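PDB 3EWM: putative sugar kinase PH1459 from Pyrococcus horikoshii, which is a putative PfkB-family sugar kinase that binds ATP and probably phosphorylates a sugar, perhaps fructose. Local coordinates for residues L14-E19 with R26-H31; I53-N58 with F110-N115; V80-K85 with D106-N111; E174-L179 with L197-Q202; L258-L263 with A300-A305. All blocks are in the same frame, centred on the assembly; numbering follows the deposited sequence.

Contact 1: residues L14-E19 with R26-H31; sequences LISVEE and RLFEKH
I15 and E29 form a hydrogen-bonded pair in an antiparallel beta hairpin of strands 11-16 and 27-33. The hairpin belongs to the small four-stranded sheet that serves as the lid in PfkB-type kinases. I15 N bonds to E29 O (2.7 Å), and E29 N bonds back to I15 O (2.9 Å). V17 N to L27 O (2.9 Å) carries the pairing past the end of strand 11-16. Side chains pack on both faces. L14, S16 and F28 share one face, I15 and E29 the other. L14 CB meets F28 CB at 3.9 Å, and the F28 ring makes an edge-to-face (T-shaped) contact with F91. S16 OG lies 3.4 Å from F28 CE1, but its bond goes to V92 O. I15 CD1 reaches H31 CD2 at 3.9 Å. L27, F28 and E29 also pair with a strand of the second subunit, so the sheet runs on across the dimer. Near the turn, the carboxylate of E18 and the guanidinium of R26 form a salt bridge, nearly coplanar, 13° apart. E18 OE2 is gripped twice, by R26 N and by R26 NE, each at 2.8 Å; the NE bond uses its syn lone pair and lies in the guanidinium plane.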
# COMPACT_ATOMS: atom_id res chain seq x y z
N LEU A 14 2.93 -7.45 -2.55
CA LEU A 14 1.59 -7.97 -2.82
C LEU A 14 1.64 -8.46 -4.25
O LEU A 14 1.68 -7.69 -5.20
CB LEU A 14 0.55 -6.90 -2.59
CG LEU A 14 0.47 -6.73 -1.07
CD1 LEU A 14 0.41 -5.25 -0.67
CD2 LEU A 14 -0.67 -7.54 -0.50
N ILE A 15 1.71 -9.78 -4.39
CA ILE A 15 2.03 -10.34 -5.69
C ILE A 15 0.78 -10.83 -6.38
O ILE A 15 0.10 -11.72 -5.88
CB ILE A 15 3.03 -11.49 -5.56
CG1 ILE A 15 4.26 -10.98 -4.79
CG2 ILE A 15 3.43 -12.01 -6.94
CD1 ILE A 15 5.42 -11.83 -4.88
N SER A 16 0.52 -10.24 -7.54
CA SER A 16 -0.57 -10.66 -8.41
C SER A 16 -0.54 -12.18 -8.55
O SER A 16 0.49 -12.79 -8.83
CB SER A 16 -0.45 -10.04 -9.79
OG SER A 16 -0.38 -8.62 -9.74
N VAL A 17 -1.70 -12.77 -8.33
CA VAL A 17 -1.85 -14.21 -8.40
C VAL A 17 -2.25 -14.63 -9.82
O VAL A 17 -2.13 -15.80 -10.20
CB VAL A 17 -2.85 -14.68 -7.31
CG1 VAL A 17 -3.56 -15.91 -7.72
CG2 VAL A 17 -2.09 -14.91 -6.01
N GLU A 18 -2.72 -13.67 -10.61
CA GLU A 18 -3.07 -13.90 -12.00
C GLU A 18 -2.33 -12.96 -12.93
O GLU A 18 -1.71 -11.98 -12.49
CB GLU A 18 -4.57 -13.76 -12.20
CG GLU A 18 -5.08 -12.37 -11.89
CD GLU A 18 -6.57 -12.32 -11.84
OE1 GLU A 18 -7.22 -13.21 -12.45
OE2 GLU A 18 -7.10 -11.40 -11.19
N GLU A 19 -2.41 -13.26 -14.22
CA GLU A 19 -1.86 -12.38 -15.24
C GLU A 19 -2.70 -11.13 -15.41
O GLU A 19 -3.87 -11.10 -15.02
CB GLU A 19 -1.72 -13.13 -16.57
CG GLU A 19 -0.73 -14.28 -16.43
CD GLU A 19 0.21 -14.43 -17.60
OE1 GLU A 19 0.79 -13.42 -18.07
OE2 GLU A 19 0.38 -15.59 -18.03
N ARG A 26 -7.01 -9.07 -9.60
CA ARG A 26 -8.03 -9.16 -8.57
C ARG A 26 -7.44 -9.60 -7.26
O ARG A 26 -7.96 -9.26 -6.20
CB ARG A 26 -9.10 -10.19 -8.95
CG ARG A 26 -9.96 -9.84 -10.15
CD ARG A 26 -10.70 -11.10 -10.67
NE ARG A 26 -9.86 -11.90 -11.56
CZ ARG A 26 -10.33 -12.76 -12.46
NH1 ARG A 26 -11.63 -12.96 -12.60
NH2 ARG A 26 -9.48 -13.42 -13.23
N LEU A 27 -6.40 -10.42 -7.32
CA LEU A 27 -5.91 -11.13 -6.15
C LEU A 27 -4.42 -10.94 -5.96
O LEU A 27 -3.65 -11.09 -6.90
CB LEU A 27 -6.16 -12.64 -6.27
CG LEU A 27 -7.42 -13.42 -5.84
CD1 LEU A 27 -8.19 -12.86 -4.66
CD2 LEU A 27 -8.33 -13.74 -7.02
N PHE A 28 -4.03 -10.66 -4.73
CA PHE A 28 -2.64 -10.46 -4.38
C PHE A 28 -2.27 -11.31 -3.19
O PHE A 28 -2.91 -11.23 -2.14
CB PHE A 28 -2.38 -9.01 -4.03
CG PHE A 28 -2.63 -8.07 -5.14
CD1 PHE A 28 -1.66 -7.82 -6.10
CD2 PHE A 28 -3.88 -7.44 -5.27
CE1 PHE A 28 -1.89 -6.94 -7.14
CE2 PHE A 28 -4.12 -6.56 -6.32
CZ PHE A 28 -3.14 -6.31 -7.25
N GLU A 29 -1.23 -12.13 -3.38
CA GLU A 29 -0.57 -12.84 -2.31
C GLU A 29 0.43 -11.95 -1.57
O GLU A 29 1.27 -11.29 -2.20
CB GLU A 29 0.17 -14.03 -2.89
CG GLU A 29 -0.37 -15.36 -2.46
CD GLU A 29 0.64 -16.46 -2.65
OE1 GLU A 29 1.20 -16.54 -3.75
OE2 GLU A 29 0.91 -17.21 -1.68
N LYS A 30 0.37 -11.99 -0.25
CA LYS A 30 1.24 -11.19 0.60
C LYS A 30 2.50 -11.99 0.92
O LYS A 30 2.44 -13.13 1.39
CB LYS A 30 0.51 -10.77 1.89
CG LYS A 30 1.39 -10.38 3.08
CD LYS A 30 0.56 -9.68 4.17
CE LYS A 30 0.94 -10.15 5.58
NZ LYS A 30 0.64 -11.62 5.80
N HIS A 31 3.65 -11.38 0.64
CA HIS A 31 4.93 -12.03 0.93
C HIS A 31 5.90 -10.98 1.42
O HIS A 31 5.72 -9.79 1.14
CB HIS A 31 5.52 -12.66 -0.33
CG HIS A 31 4.70 -13.77 -0.90
ND1 HIS A 31 4.73 -15.05 -0.39
CD2 HIS A 31 3.84 -13.80 -1.95
CE1 HIS A 31 3.92 -15.82 -1.10
NE2 HIS A 31 3.37 -15.09 -2.05

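Contact 2: residues I53-N58 with F110-N115; sequences ISKVGN and FNMTLN
K55 and N111 meet through one buried polar bond: K55 NZ gives a hydrogen bond to N111 O at 2.7 Å. The ammonium lies above the carbonyl plane, 40° out of it. The K55 chain is extended along its whole length, with CG anti to the backbone N (chi1 -156°). It therefore spans the gap from strand 49-57 to the loop that carries N111. The selenomethionine M112 packs beside it. Its CG touches K55 CB at 3.7 Å. With CG beside the backbone N (chi1 -77°) and the chain extended at chi2, M112 SE is carried to 3.8 Å from S54 CA. I53 CG2 is a more distant apolar neighbour of SE, at 4.3 Å. Further out, D116 forms a salt bridge with K55 NZ and also accepts from T113 N. M112 N is bonded to S140 and M112 O to T143. The contact thus fixes the loop before helix 119-124 against a strand of the main Rossmann-like sheet. A carbonyl and a carboxylate share the lysine ammonium, which probably keeps it charged although the residue is buried.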
# COMPACT_ATOMS: atom_id res chain seq x y z
N ILE A 53 19.13 -4.07 8.41
CA ILE A 53 18.81 -2.76 8.94
C ILE A 53 17.77 -2.16 8.02
O ILE A 53 18.00 -1.97 6.83
CB ILE A 53 20.05 -1.87 9.02
CG1 ILE A 53 20.99 -2.39 10.12
CG2 ILE A 53 19.65 -0.36 9.25
CD1 ILE A 53 22.43 -2.11 9.83
N SER A 54 16.61 -1.87 8.60
CA SER A 54 15.52 -1.34 7.85
C SER A 54 14.53 -0.69 8.81
O SER A 54 14.82 -0.50 10.00
CB SER A 54 14.83 -2.42 7.02
OG SER A 54 13.99 -1.80 6.07
N LYS A 55 13.36 -0.34 8.28
CA LYS A 55 12.38 0.33 9.08
C LYS A 55 11.03 -0.08 8.55
O LYS A 55 10.79 -0.06 7.33
CB LYS A 55 12.55 1.86 8.98
CG LYS A 55 11.98 2.62 10.18
CD LYS A 55 12.35 4.08 10.11
CE LYS A 55 11.73 4.87 11.25
NZ LYS A 55 12.15 6.30 11.22
N VAL A 56 10.16 -0.50 9.47
CA VAL A 56 8.79 -0.89 9.10
C VAL A 56 7.83 -0.03 9.91
O VAL A 56 8.26 0.70 10.81
CB VAL A 56 8.52 -2.40 9.36
CG1 VAL A 56 9.36 -3.28 8.43
CG2 VAL A 56 8.80 -2.77 10.82
N GLY A 57 6.55 -0.12 9.60
CA GLY A 57 5.54 0.57 10.37
C GLY A 57 5.29 -0.22 11.64
O GLY A 57 5.46 -1.45 11.68
N ASN A 58 4.87 0.49 12.67
CA ASN A 58 4.31 -0.17 13.85
C ASN A 58 2.90 -0.65 13.49
O ASN A 58 1.90 -0.05 13.85
CB ASN A 58 4.31 0.77 15.06
CG ASN A 58 3.71 0.12 16.30
OD1 ASN A 58 3.63 -1.12 16.40
ND2 ASN A 58 3.27 0.95 17.25
N PHE A 110 11.62 4.24 3.83
CA PHE A 110 12.12 5.48 3.23
C PHE A 110 12.30 6.60 4.26
O PHE A 110 12.82 7.67 3.94
CB PHE A 110 11.20 5.96 2.11
CG PHE A 110 11.43 5.30 0.78
CD1 PHE A 110 12.72 5.16 0.26
CD2 PHE A 110 10.35 4.87 0.01
CE1 PHE A 110 12.93 4.60 -0.99
CE2 PHE A 110 10.55 4.31 -1.27
CZ PHE A 110 11.84 4.17 -1.76
N ASN A 111 11.93 6.32 5.51
CA ASN A 111 11.98 7.29 6.60
C ASN A 111 13.08 7.02 7.65
O ASN A 111 12.93 7.36 8.83
CB ASN A 111 10.61 7.30 7.30
CG ASN A 111 10.33 8.60 8.03
OD1 ASN A 111 10.78 9.68 7.61
ND2 ASN A 111 9.55 8.52 9.10
N MSE A 112 14.20 6.42 7.24
CA MSE A 112 15.29 6.13 8.17
C MSE A 112 16.13 7.36 8.44
O MSE A 112 16.50 8.08 7.52
CB MSE A 112 16.18 5.01 7.65
CG MSE A 112 15.55 3.65 7.84
SE MSE A 112 16.80 2.22 7.41
CE MSE A 112 16.36 2.20 5.58
N THR A 113 16.40 7.62 9.70
CA THR A 113 17.32 8.68 10.07
C THR A 113 18.50 8.02 10.75
O THR A 113 18.48 6.82 11.05
CB THR A 113 16.65 9.72 11.01
OG1 THR A 113 16.17 9.04 12.17
CG2 THR A 113 15.47 10.41 10.32
N LEU A 114 19.54 8.80 11.01
CA LEU A 114 20.73 8.26 11.64
C LEU A 114 20.47 7.60 12.99
O LEU A 114 21.12 6.63 13.33
CB LEU A 114 21.79 9.34 11.78
CG LEU A 114 22.39 9.72 10.44
CD1 LEU A 114 23.15 11.03 10.57
CD2 LEU A 114 23.28 8.60 9.90
N ASN A 115 19.49 8.13 13.73
CA ASN A 115 19.07 7.53 15.00
C ASN A 115 18.54 6.11 14.85
O ASN A 115 18.59 5.36 15.81
CB ASN A 115 17.97 8.38 15.64
CG ASN A 115 18.27 9.83 15.58
OD1 ASN A 115 17.75 10.54 14.71
ND2 ASN A 115 19.15 10.28 16.46

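Contact 3: residues V80-K85 with D106-N111; sequences VKDEKK and DVAYFN
K85 and A108 are the closest backbone points, with CA atoms 4.7 Å apart, where the turn after strand 79-82 meets a short 3-10 segment starting at A108. Strand 79-82 is the outermost strand, within this chain, of the main sheet of this PfkB-family kinase. Its last residue, D82, opens an Asx turn: D82 OD1 accepts from K84 N at 2.7 Å, and more weakly from K85 N. This leaves the other oxygen to cross the contact. N111 ND2 gives D82 OD2 a hydrogen bond of 2.7 Å, with a fairly straight N-H angle of 167°. The bond uses the syn lone pair, and the carboxylate and amide planes are only 16° apart. The backbone of the turn thus holds the carboxylate from one oxygen, while N111 binds the other. D82 CB also packs on A108 CB at 3.6 Å. K85 packs on the same residues, A108 and N111. Its CB sits 3.6 Å from A108 N, and its CG lies 3.4 Å from N111 ND2. The chain bends at chi2 (-66°) and then runs straight, which takes the ammonium to D106. D106 of the second subunit lies close by, and its OD1 makes a long, weak ion pair with K85 NZ. Within the chain, K85 NZ forms a salt bridge with D106 OD2 at 2.6 Å, approaching from above the carboxylate plane.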
# COMPACT_ATOMS: atom_id res chain seq x y z
N VAL A 80 13.75 -0.99 12.68
CA VAL A 80 13.07 -0.01 13.54
C VAL A 80 11.60 0.05 13.17
O VAL A 80 11.22 -0.20 12.03
CB VAL A 80 13.73 1.39 13.39
CG1 VAL A 80 12.94 2.46 14.12
CG2 VAL A 80 15.16 1.34 13.89
N LYS A 81 10.75 0.33 14.16
CA LYS A 81 9.35 0.52 13.90
C LYS A 81 9.07 2.01 13.86
O LYS A 81 9.39 2.75 14.79
CB LYS A 81 8.48 -0.16 14.95
CG LYS A 81 8.67 -1.66 14.99
CD LYS A 81 7.59 -2.33 15.82
CE LYS A 81 7.66 -3.84 15.65
NZ LYS A 81 6.46 -4.50 16.23
N ASP A 82 8.48 2.43 12.75
CA ASP A 82 8.09 3.80 12.53
C ASP A 82 6.67 4.01 13.05
O ASP A 82 5.74 3.31 12.65
CB ASP A 82 8.19 4.11 11.04
CG ASP A 82 8.23 5.59 10.75
OD1 ASP A 82 7.49 6.35 11.40
OD2 ASP A 82 8.98 5.97 9.84
N GLU A 83 6.54 4.94 13.98
CA GLU A 83 5.23 5.29 14.52
C GLU A 83 4.46 6.25 13.61
O GLU A 83 3.27 6.48 13.82
CB GLU A 83 5.39 5.89 15.92
CG GLU A 83 6.05 4.94 16.93
CD GLU A 83 5.20 3.72 17.24
OE1 GLU A 83 3.98 3.72 16.96
OE2 GLU A 83 5.76 2.74 17.78
N LYS A 84 5.13 6.81 12.61
CA LYS A 84 4.49 7.79 11.73
C LYS A 84 4.30 7.33 10.28
O LYS A 84 3.60 7.99 9.51
CB LYS A 84 5.25 9.11 11.75
CG LYS A 84 5.45 9.72 13.13
CD LYS A 84 4.16 10.23 13.68
CE LYS A 84 4.40 11.03 14.96
NZ LYS A 84 3.12 11.21 15.71
N LYS A 85 4.93 6.23 9.88
CA LYS A 85 4.80 5.77 8.51
C LYS A 85 4.42 4.31 8.55
O LYS A 85 4.76 3.61 9.48
CB LYS A 85 6.09 5.97 7.68
CG LYS A 85 6.67 7.40 7.63
CD LYS A 85 5.78 8.38 6.92
CE LYS A 85 6.45 9.77 6.87
NZ LYS A 85 5.63 10.69 6.02
N ASP A 106 5.65 6.68 0.36
CA ASP A 106 5.72 7.34 1.65
C ASP A 106 5.46 6.33 2.71
O ASP A 106 4.37 6.26 3.29
CB ASP A 106 4.82 8.55 1.79
CG ASP A 106 5.52 9.68 2.50
OD1 ASP A 106 5.80 10.71 1.84
OD2 ASP A 106 5.89 9.49 3.68
N VAL A 107 6.50 5.52 2.94
CA VAL A 107 6.43 4.37 3.79
C VAL A 107 7.67 4.35 4.68
O VAL A 107 8.61 5.12 4.47
CB VAL A 107 6.35 3.06 2.96
CG1 VAL A 107 5.00 2.95 2.22
CG2 VAL A 107 7.54 2.97 1.99
N ALA A 108 7.66 3.44 5.65
CA ALA A 108 8.58 3.49 6.76
C ALA A 108 10.03 3.32 6.34
O ALA A 108 10.91 4.00 6.89
CB ALA A 108 8.20 2.45 7.79
N TYR A 109 10.30 2.44 5.36
CA TYR A 109 11.70 2.14 5.03
C TYR A 109 12.41 3.30 4.35
O TYR A 109 13.65 3.35 4.33
CB TYR A 109 11.86 0.83 4.22
CG TYR A 109 11.29 0.88 2.83
CD1 TYR A 109 11.95 1.56 1.81
CD2 TYR A 109 10.10 0.21 2.54
CE1 TYR A 109 11.44 1.58 0.52
CE2 TYR A 109 9.57 0.25 1.27
CZ TYR A 109 10.24 0.94 0.26
OH TYR A 109 9.70 0.99 -0.99
N PHE A 110 11.62 4.24 3.83
CA PHE A 110 12.12 5.48 3.23
C PHE A 110 12.30 6.60 4.26
O PHE A 110 12.82 7.67 3.94
CB PHE A 110 11.20 5.96 2.11
CG PHE A 110 11.43 5.30 0.78
CD1 PHE A 110 12.72 5.16 0.26
CD2 PHE A 110 10.35 4.87 0.01
CE1 PHE A 110 12.93 4.60 -0.99
CE2 PHE A 110 10.55 4.31 -1.27
CZ PHE A 110 11.84 4.17 -1.76
N ASN A 111 11.93 6.32 5.51
CA ASN A 111 11.98 7.29 6.60
C ASN A 111 13.08 7.02 7.65
O ASN A 111 12.93 7.36 8.83
CB ASN A 111 10.61 7.30 7.30
CG ASN A 111 10.33 8.60 8.03
OD1 ASN A 111 10.78 9.68 7.61
ND2 ASN A 111 9.55 8.52 9.10

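Contact 4: residues E174-L179 with L197-Q202; sequences EMIKVL and LYLENQ
I176 and L199 have the most surface buried here, and their methyl ends meet: I176 CD1 lies 3.5 Å from L199 CD2. The two chains run alongside one another, pointing opposite ways. I176 chi1 (-73°) and chi2 (-64°) send CD1 between L199 and Q202. There it also touches Q202 NE2, at 3.5 Å, and the two side chains cross at about a right angle. Q202 NE2 gives a bond of 2.9 Å to Y198 O and lies over one face of the Y198 ring, toward its rim. L199 is shared: its CD2 also packs against L179 CD1 at 3.7 Å. Its side chain is about 11 Å from that of the ATP-binding K190. Selenomethionine M175 brings CE to the edge of the Y198 ring, 3.7 Å from CE2. W168, in a loop, touches M175. The contact is mainly apolar packing. Helices 172-185 and 193-200, before and after strand 188-192 in the chain, pack on each other, part of the alternating helix-strand pattern of the Rossmann-like ribokinase fold.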
# COMPACT_ATOMS: atom_id res chain seq x y z
N GLU A 174 19.56 13.64 -9.76
CA GLU A 174 19.91 13.19 -8.43
C GLU A 174 20.26 11.70 -8.43
O GLU A 174 21.19 11.28 -7.76
CB GLU A 174 18.80 13.50 -7.42
CG GLU A 174 19.32 13.77 -6.01
CD GLU A 174 20.46 14.81 -5.95
OE1 GLU A 174 20.71 15.55 -6.93
OE2 GLU A 174 21.11 14.89 -4.88
N MSE A 175 19.51 10.93 -9.20
CA MSE A 175 19.69 9.48 -9.30
C MSE A 175 21.06 9.10 -9.82
O MSE A 175 21.74 8.25 -9.26
CB MSE A 175 18.65 8.88 -10.24
CG MSE A 175 18.82 7.39 -10.40
SE MSE A 175 17.83 6.72 -11.91
CE MSE A 175 19.07 7.24 -13.32
N ILE A 176 21.46 9.73 -10.93
CA ILE A 176 22.76 9.49 -11.52
C ILE A 176 23.88 9.84 -10.54
O ILE A 176 24.88 9.15 -10.46
CB ILE A 176 22.90 10.28 -12.84
CG1 ILE A 176 22.05 9.62 -13.93
CG2 ILE A 176 24.37 10.41 -13.25
CD1 ILE A 176 22.49 8.20 -14.31
N LYS A 177 23.68 10.92 -9.78
CA LYS A 177 24.66 11.34 -8.78
C LYS A 177 24.76 10.34 -7.63
O LYS A 177 25.86 9.95 -7.24
CB LYS A 177 24.32 12.73 -8.25
CG LYS A 177 24.56 13.83 -9.30
CD LYS A 177 24.36 15.23 -8.74
CE LYS A 177 24.12 16.22 -9.87
NZ LYS A 177 24.19 17.63 -9.38
N VAL A 178 23.62 9.92 -7.10
CA VAL A 178 23.63 9.00 -5.95
C VAL A 178 24.09 7.60 -6.37
O VAL A 178 24.77 6.94 -5.61
CB VAL A 178 22.28 8.92 -5.20
CG1 VAL A 178 21.82 10.32 -4.76
CG2 VAL A 178 21.24 8.28 -6.04
N LEU A 179 23.69 7.16 -7.56
CA LEU A 179 24.15 5.87 -8.07
C LEU A 179 25.64 5.87 -8.27
O LEU A 179 26.31 4.93 -7.87
CB LEU A 179 23.45 5.46 -9.37
CG LEU A 179 21.95 5.14 -9.30
CD1 LEU A 179 21.45 4.77 -10.69
CD2 LEU A 179 21.62 4.04 -8.33
N LEU A 197 24.90 -0.55 -19.36
CA LEU A 197 24.80 0.25 -20.57
C LEU A 197 24.18 1.62 -20.24
O LEU A 197 24.70 2.66 -20.63
CB LEU A 197 23.96 -0.47 -21.63
CG LEU A 197 23.86 0.25 -22.98
CD1 LEU A 197 25.24 0.38 -23.64
CD2 LEU A 197 22.86 -0.48 -23.89
N TYR A 198 23.09 1.59 -19.48
CA TYR A 198 22.35 2.79 -19.17
C TYR A 198 23.20 3.80 -18.40
O TYR A 198 23.28 5.00 -18.75
CB TYR A 198 21.08 2.44 -18.39
CG TYR A 198 20.25 3.64 -18.02
CD1 TYR A 198 19.45 4.27 -18.96
CD2 TYR A 198 20.28 4.16 -16.72
CE1 TYR A 198 18.68 5.38 -18.63
CE2 TYR A 198 19.52 5.27 -16.37
CZ TYR A 198 18.73 5.88 -17.32
OH TYR A 198 17.98 6.98 -16.98
N LEU A 199 23.85 3.31 -17.36
CA LEU A 199 24.63 4.15 -16.49
C LEU A 199 25.95 4.59 -17.10
O LEU A 199 26.29 5.77 -17.06
CB LEU A 199 24.84 3.45 -15.16
CG LEU A 199 23.53 3.33 -14.36
CD1 LEU A 199 23.76 2.54 -13.09
CD2 LEU A 199 22.98 4.71 -14.05
N GLU A 200 26.67 3.65 -17.71
CA GLU A 200 27.99 3.96 -18.27
C GLU A 200 27.89 4.94 -19.42
O GLU A 200 28.81 5.73 -19.63
CB GLU A 200 28.73 2.69 -18.67
CG GLU A 200 29.15 1.87 -17.46
CD GLU A 200 30.21 0.84 -17.77
OE1 GLU A 200 30.33 0.43 -18.94
OE2 GLU A 200 30.91 0.44 -16.81
N ASN A 201 26.76 4.90 -20.13
CA ASN A 201 26.46 5.88 -21.16
C ASN A 201 26.11 7.27 -20.64
O ASN A 201 25.93 8.20 -21.42
CB ASN A 201 25.37 5.36 -22.09
CG ASN A 201 25.92 4.37 -23.09
OD1 ASN A 201 27.14 4.16 -23.14
ND2 ASN A 201 25.04 3.76 -23.87
N GLN A 202 26.01 7.39 -19.32
CA GLN A 202 25.87 8.69 -18.68
C GLN A 202 27.11 9.00 -17.84
O GLN A 202 27.06 9.83 -16.92
CB GLN A 202 24.60 8.73 -17.85
CG GLN A 202 23.39 8.46 -18.69
CD GLN A 202 22.15 8.40 -17.89
OE1 GLN A 202 21.57 9.43 -17.55
NE2 GLN A 202 21.72 7.19 -17.58

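Contact 5: residues L258-L263 with A300-A305; sequences LKLKGL and AREVLA
L304 N donates to A300 O at 2.7 Å, the shortest polar bond here, and this helical bond belongs to the last turn of helix 298-304. That turn presents V303 to the end of helix 245-259. V303 is the residue both partners use, one methyl for each. Its CG1 lies 3.8 Å from K259 CB, and its CG2 lies 3.8 Å from L260 CD2. With V303 chi1 at 171°, CG1 lies anti to the backbone N and faces K259, while CG2, beside the N, faces L260. Both partner side chains cross V303 at about a right angle. K259 CB also sits 3.4 Å from V303 O. The K259 chain then bends at chi2, and NZ passes 3.6 Å from L304 CD2. L260 is the first residue after helix 245-259 to leave helical geometry, and its CD2 reaches V303. F271 of helix 265-279 packs on both V303 and L304, and E302 forms a salt bridge with K267 of the same helix. The contact joins the C-terminal helix to the end of helix 245-259. Between the two segments it rests on methyl packing and the aliphatic part of a lysine, so its hold is mainly hydrophobic.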
# COMPACT_ATOMS: atom_id res chain seq x y z
N LEU A 258 32.97 -13.69 1.48
CA LEU A 258 33.25 -13.83 2.91
C LEU A 258 34.03 -15.11 3.22
O LEU A 258 34.96 -15.10 4.01
CB LEU A 258 31.94 -13.81 3.70
CG LEU A 258 32.07 -13.92 5.22
CD1 LEU A 258 32.50 -12.56 5.82
CD2 LEU A 258 30.76 -14.39 5.81
N LYS A 259 33.65 -16.22 2.60
CA LYS A 259 34.19 -17.53 2.96
C LYS A 259 35.51 -17.90 2.27
O LYS A 259 36.34 -18.60 2.86
CB LYS A 259 33.16 -18.63 2.69
CG LYS A 259 31.93 -18.55 3.56
CD LYS A 259 32.23 -18.94 4.99
CE LYS A 259 30.95 -19.38 5.66
NZ LYS A 259 30.10 -20.09 4.65
N LEU A 260 35.71 -17.45 1.04
CA LEU A 260 36.90 -17.83 0.28
C LEU A 260 38.13 -17.08 0.80
O LEU A 260 38.00 -15.98 1.33
CB LEU A 260 36.70 -17.62 -1.23
CG LEU A 260 35.64 -18.51 -1.88
CD1 LEU A 260 35.29 -18.03 -3.28
CD2 LEU A 260 36.06 -20.00 -1.87
N LYS A 261 39.31 -17.70 0.64
CA LYS A 261 40.58 -17.09 1.03
C LYS A 261 40.77 -15.78 0.31
O LYS A 261 40.88 -14.71 0.93
CB LYS A 261 41.77 -18.00 0.67
CG LYS A 261 41.90 -19.28 1.48
CD LYS A 261 43.23 -19.98 1.12
CE LYS A 261 43.06 -21.49 0.89
NZ LYS A 261 42.36 -22.19 2.03
N GLY A 262 40.80 -15.86 -1.01
CA GLY A 262 40.96 -14.69 -1.83
C GLY A 262 39.73 -14.55 -2.68
O GLY A 262 38.80 -15.37 -2.60
N LEU A 263 39.70 -13.50 -3.49
CA LEU A 263 38.67 -13.32 -4.48
C LEU A 263 38.93 -14.27 -5.64
O LEU A 263 39.34 -13.84 -6.71
CB LEU A 263 38.73 -11.89 -4.98
CG LEU A 263 37.48 -11.03 -5.11
CD1 LEU A 263 36.41 -11.39 -4.07
CD2 LEU A 263 37.94 -9.63 -4.89
N ALA A 300 29.62 -26.08 -4.15
CA ALA A 300 29.21 -25.41 -2.93
C ALA A 300 30.11 -25.78 -1.77
O ALA A 300 30.37 -24.96 -0.91
CB ALA A 300 27.78 -25.73 -2.59
N ARG A 301 30.58 -27.02 -1.77
CA ARG A 301 31.49 -27.49 -0.72
C ARG A 301 32.81 -26.71 -0.69
O ARG A 301 33.39 -26.51 0.37
CB ARG A 301 31.73 -29.00 -0.84
CG ARG A 301 30.58 -29.83 -0.32
CD ARG A 301 30.99 -31.27 -0.07
NE ARG A 301 31.43 -31.94 -1.30
CZ ARG A 301 30.63 -32.57 -2.16
NH1 ARG A 301 29.31 -32.62 -1.95
NH2 ARG A 301 31.14 -33.15 -3.23
N GLU A 302 33.26 -26.25 -1.84
CA GLU A 302 34.42 -25.39 -1.92
C GLU A 302 34.27 -24.16 -1.01
O GLU A 302 35.18 -23.83 -0.24
CB GLU A 302 34.65 -24.97 -3.37
CG GLU A 302 35.83 -24.07 -3.56
CD GLU A 302 37.14 -24.83 -3.63
OE1 GLU A 302 37.23 -25.78 -4.46
OE2 GLU A 302 38.07 -24.47 -2.88
N VAL A 303 33.11 -23.52 -1.08
CA VAL A 303 32.84 -22.28 -0.34
C VAL A 303 32.31 -22.55 1.06
O VAL A 303 32.77 -21.93 2.02
CB VAL A 303 31.84 -21.36 -1.12
CG1 VAL A 303 31.40 -20.18 -0.26
CG2 VAL A 303 32.45 -20.88 -2.42
N LEU A 304 31.34 -23.46 1.17
CA LEU A 304 30.63 -23.61 2.43
C LEU A 304 31.29 -24.61 3.38
O LEU A 304 31.19 -24.44 4.59
CB LEU A 304 29.15 -23.94 2.22
CG LEU A 304 28.28 -22.98 1.40
CD1 LEU A 304 26.86 -23.51 1.28
CD2 LEU A 304 28.29 -21.56 1.96
N ALA A 305 31.94 -25.63 2.83
CA ALA A 305 32.54 -26.69 3.66
C ALA A 305 34.07 -26.68 3.61
O ALA A 305 34.69 -25.63 3.49
CB ALA A 305 32.00 -28.05 3.26

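How the contacts relate
From the N terminus, contact 1 closes first, as a short hairpin in the small sheet, and continues into the second subunit. Contacts 2 and 3 open later, on neighbouring strands 49-57 and 79-82, and both end on the loop before helix 119-124. Contact 3 is nested inside the longer loop of contact 2, though their ends overlap at F110 and N111. Their centres are 5 Å apart, and V56 pairs with V80 and D82. Contact 4 follows in series and joins the helices before and after strand 188-192. Contact 5 closes last, tying helix 245-259 to the C-terminal helix. Contacts 1 and 5 lie on opposite sides of the chain's centre.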